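Local coordinates for protein geranyltranstransferase (Stenotrophomonas maltophilia, PDB 7LBJ) that probably makes linear isoprenoid diphosphates such as farnesyl diphosphate by magnesium-dependent head-to-tail condensation, at residues A[14-22]-A[54-65]. Numbering follows the deposited sequence.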
# COMPACT_ATOMS: atom_id res chain seq x y z
N LEU A 14 -18.45 3.38 25.28
CA LEU A 14 -17.13 3.22 24.67
C LEU A 14 -17.21 3.29 23.15
O LEU A 14 -16.37 3.93 22.51
CB LEU A 14 -16.50 1.90 25.11
CG LEU A 14 -16.05 1.82 26.57
CD1 LEU A 14 -15.61 0.41 26.95
CD2 LEU A 14 -14.94 2.85 26.86
N PHE A 15 -18.19 2.61 22.55
CA PHE A 15 -18.29 2.61 21.09
C PHE A 15 -18.54 4.01 20.56
O PHE A 15 -17.96 4.40 19.54
CB PHE A 15 -19.40 1.67 20.60
CG PHE A 15 -19.13 0.20 20.83
CD1 PHE A 15 -17.90 -0.25 21.29
CD2 PHE A 15 -20.12 -0.73 20.56
CE1 PHE A 15 -17.68 -1.61 21.50
CE2 PHE A 15 -19.90 -2.09 20.76
CZ PHE A 15 -18.68 -2.53 21.23
N ALA A 16 -19.42 4.77 21.21
CA ALA A 16 -19.63 6.16 20.81
C ALA A 16 -18.35 6.99 20.95
O ALA A 16 -17.98 7.76 20.06
CB ALA A 16 -20.77 6.77 21.64
N ARG A 17 -17.65 6.83 22.08
CA ARG A 17 -16.42 7.58 22.29
C ARG A 17 -15.37 7.23 21.24
O ARG A 17 -14.69 8.12 20.70
CB ARG A 17 -15.89 7.30 23.70
CG ARG A 17 -14.54 7.90 24.01
CD ARG A 17 -13.99 7.31 25.29
NE ARG A 17 -14.81 7.65 26.44
CZ ARG A 17 -14.48 8.55 27.35
NH1 ARG A 17 -13.34 9.22 27.28
NH2 ARG A 17 -15.31 8.79 28.36
N TRP A 18 -15.22 5.94 20.92
CA TRP A 18 -14.21 5.52 19.94
C TRP A 18 -14.60 5.89 18.51
O TRP A 18 -13.72 6.20 17.69
CB TRP A 18 -13.98 4.01 20.05
CG TRP A 18 -13.38 3.61 21.37
CD1 TRP A 18 -12.63 4.37 22.20
CD2 TRP A 18 -13.49 2.32 21.99
NE1 TRP A 18 -12.26 3.66 23.31
CE2 TRP A 18 -12.77 2.39 23.20
CE3 TRP A 18 -14.10 1.12 21.63
CZ2 TRP A 18 -12.66 1.29 24.08
CZ3 TRP A 18 -14.00 0.03 22.50
CH2 TRP A 18 -13.28 0.13 23.71
N ARG A 19 -15.90 5.86 18.19
CA ARG A 19 -16.33 6.31 16.87
C ARG A 19 -16.10 7.80 16.68
O ARG A 19 -15.70 8.24 15.59
CB ARG A 19 -17.80 5.96 16.65
CG ARG A 19 -18.02 4.49 16.26
CD ARG A 19 -19.48 4.04 16.33
NE ARG A 19 -19.62 2.67 15.84
CZ ARG A 19 -20.57 1.82 16.23
NH1 ARG A 19 -21.48 2.16 17.14
NH2 ARG A 19 -20.59 0.60 15.71
N ASP A 20 -16.35 8.60 17.72
CA ASP A 20 -16.01 10.02 17.63
C ASP A 20 -14.51 10.22 17.54
O ASP A 20 -14.03 11.06 16.77
CB ASP A 20 -16.55 10.77 18.85
CG ASP A 20 -18.05 10.86 18.85
OD1 ASP A 20 -18.65 10.71 17.76
OD2 ASP A 20 -18.64 11.11 19.93
N ARG A 21 -13.75 9.46 18.33
CA ARG A 21 -12.30 9.60 18.35
C ARG A 21 -11.71 9.28 16.98
O ARG A 21 -10.87 10.04 16.47
CB ARG A 21 -11.72 8.68 19.42
CG ARG A 21 -10.22 8.75 19.50
CD ARG A 21 -9.64 7.99 20.68
NE ARG A 21 -8.23 8.34 20.82
CZ ARG A 21 -7.78 9.31 21.59
NH1 ARG A 21 -8.59 10.00 22.39
NH2 ARG A 21 -6.48 9.61 21.56
N ILE A 22 -12.13 8.17 16.36
CA ILE A 22 -11.53 7.80 15.08
C ILE A 22 -11.94 8.79 13.98
O ILE A 22 -11.13 9.09 13.08
CB ILE A 22 -11.86 6.33 14.73
CG1 ILE A 22 -10.81 5.76 13.75
CG2 ILE A 22 -13.27 6.16 14.13
CD1 ILE A 22 -9.43 5.60 14.37
N ARG A 54 -17.41 1.63 11.78
CA ARG A 54 -16.01 1.64 12.24
C ARG A 54 -15.66 0.34 12.97
O ARG A 54 -14.98 0.34 14.00
CB ARG A 54 -15.71 2.85 13.13
CG ARG A 54 -16.06 4.20 12.54
CD ARG A 54 -15.27 4.49 11.26
NE ARG A 54 -15.34 5.91 10.90
CZ ARG A 54 -14.97 6.39 9.72
NH1 ARG A 54 -14.49 5.60 8.77
NH2 ARG A 54 -15.08 7.70 9.49
N MET A 55 -16.13 -0.79 12.43
CA MET A 55 -15.95 -2.06 13.11
C MET A 55 -14.48 -2.37 13.34
O MET A 55 -14.09 -2.82 14.43
CB MET A 55 -16.62 -3.18 12.32
CG MET A 55 -16.54 -4.53 12.98
SD MET A 55 -17.62 -4.70 14.42
CE MET A 55 -18.89 -3.45 14.12
N ARG A 56 -13.63 -2.11 12.34
CA ARG A 56 -12.22 -2.46 12.51
C ARG A 56 -11.50 -1.55 13.50
O ARG A 56 -10.77 -2.06 14.37
CB ARG A 56 -11.57 -2.52 11.12
CG ARG A 56 -12.20 -3.67 10.30
CD ARG A 56 -11.96 -3.54 8.79
NE ARG A 56 -12.66 -4.59 8.07
CZ ARG A 56 -13.96 -4.58 7.82
NH1 ARG A 56 -14.74 -3.56 8.20
NH2 ARG A 56 -14.50 -5.60 7.16
N PRO A 57 -11.64 -0.22 13.46
CA PRO A 57 -11.10 0.58 14.58
C PRO A 57 -11.63 0.14 15.94
O PRO A 57 -10.86 0.08 16.91
CB PRO A 57 -11.58 2.00 14.24
CG PRO A 57 -11.73 2.00 12.79
CD PRO A 57 -12.18 0.62 12.39
N LEU A 58 -12.92 -0.15 16.04
CA LEU A 58 -13.49 -0.57 17.31
C LEU A 58 -12.83 -1.85 17.82
O LEU A 58 -12.57 -2.00 19.02
CB LEU A 58 -15.00 -0.77 17.18
CG LEU A 58 -15.84 0.49 17.05
CD1 LEU A 58 -17.30 0.12 16.90
CD2 LEU A 58 -15.64 1.37 18.28
N LEU A 59 -12.54 -2.77 16.91
CA LEU A 59 -11.85 -3.99 17.33
C LEU A 59 -10.45 -3.68 17.87
O LEU A 59 -10.02 -4.29 18.85
CB LEU A 59 -11.76 -4.97 16.17
CG LEU A 59 -13.08 -5.68 15.80
CD1 LEU A 59 -12.95 -6.24 14.39
CD2 LEU A 59 -13.40 -6.82 16.80
N VAL A 60 -9.72 -2.74 17.24
CA VAL A 60 -8.41 -2.36 17.77
C VAL A 60 -8.55 -1.79 19.17
O VAL A 60 -7.84 -2.19 20.11
CB VAL A 60 -7.72 -1.35 16.83
CG1 VAL A 60 -6.43 -0.82 17.47
CG2 VAL A 60 -7.40 -2.00 15.46
N TYR A 61 -9.45 -0.83 19.35
CA TYR A 61 -9.60 -0.21 20.66
C TYR A 61 -10.08 -1.23 21.69
O TYR A 61 -9.61 -1.24 22.83
CB TYR A 61 -10.57 0.95 20.58
CG TYR A 61 -10.06 2.19 19.85
CD1 TYR A 61 -8.92 2.87 20.29
CD2 TYR A 61 -10.77 2.71 18.77
CE1 TYR A 61 -8.48 4.04 19.63
CE2 TYR A 61 -10.34 3.89 18.11
CZ TYR A 61 -9.20 4.54 18.54
OH TYR A 61 -8.80 5.69 17.90
N ALA A 62 -11.05 -2.07 21.31
CA ALA A 62 -11.65 -3.01 22.27
C ALA A 62 -10.64 -4.07 22.67
O ALA A 62 -10.62 -4.52 23.83
CB ALA A 62 -12.89 -3.67 21.67
N SER A 63 -9.80 -4.49 21.73
CA SER A 63 -8.74 -5.44 22.05
C SER A 63 -7.71 -4.80 22.97
O SER A 63 -7.29 -5.40 23.97
CB SER A 63 -8.09 -5.94 20.76
OG SER A 63 -7.11 -6.93 21.00
N GLY A 64 -7.28 -3.58 22.65
CA GLY A 64 -6.37 -2.89 23.55
C GLY A 64 -6.99 -2.67 24.91
O GLY A 64 -6.30 -2.68 25.93
N HIS A 65 -8.32 -2.49 24.94
CA HIS A 65 -9.03 -2.21 26.18
C HIS A 65 -8.92 -3.38 27.16
O HIS A 65 -8.95 -3.17 28.39
CB HIS A 65 -10.49 -1.88 25.86
CG HIS A 65 -11.30 -1.46 27.04
ND1 HIS A 65 -11.13 -0.24 27.66
CD2 HIS A 65 -12.31 -2.08 27.70
CE1 HIS A 65 -11.99 -0.13 28.66
NE2 HIS A 65 -12.72 -1.23 28.71
O HOH W 1 -16.55 7.65 12.96
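Trp-18 lies against Tyr-61 as a knob in a hole completed by Leu-58, Ala-62 and His-65. Its indole is fixed on several sides: Tyr-61 CB makes a CH-pi contact over one face, 3.6 Å from the centroid of the Trp-18 six-membered ring, the tyrosine ring makes an offset stack with the five-membered ring (planes at 23°), and Leu-58 CD2 meets the indole edge 3.7 Å from Trp-18 CE3. With Trp-18 CG anti to the carbonyl carbon (chi1 -65°), the indole also packs over Leu-14 O on its other face. Its far edge points at the face of His-65, a T-shaped pair with planes at 68°, and Leu-14 CD1 adds a CH-pi contact 4.1 Å from the His-65 ring centroid. Leu-58 CD1 lies over one face of the Arg-19 guanidinium, 3.5 Å from NH2; Arg-19 NE donates a hydrogen bond to Lys-53 O. Beyond the stack, Ile-22 CD1 reaches Tyr-61 OH at 3.6 Å, while CG2 packs on the Arg-54 chain. Asp-75 OD1 meets both Tyr-61 OH, by a hydrogen bond, and Arg-21 NE, by a salt bridge. The Trp-18, Tyr-61 and His-65 cluster thus joins two helices of the all-helical isoprenoid synthase fold through direct apolar and aromatic contacts; a water supplies a polar link from Arg-19 O to Arg-54 NE, and acidic partners, Glu-23 and Glu-82 for Arg-54, probably offset the charges of Arg-21 and Arg-54.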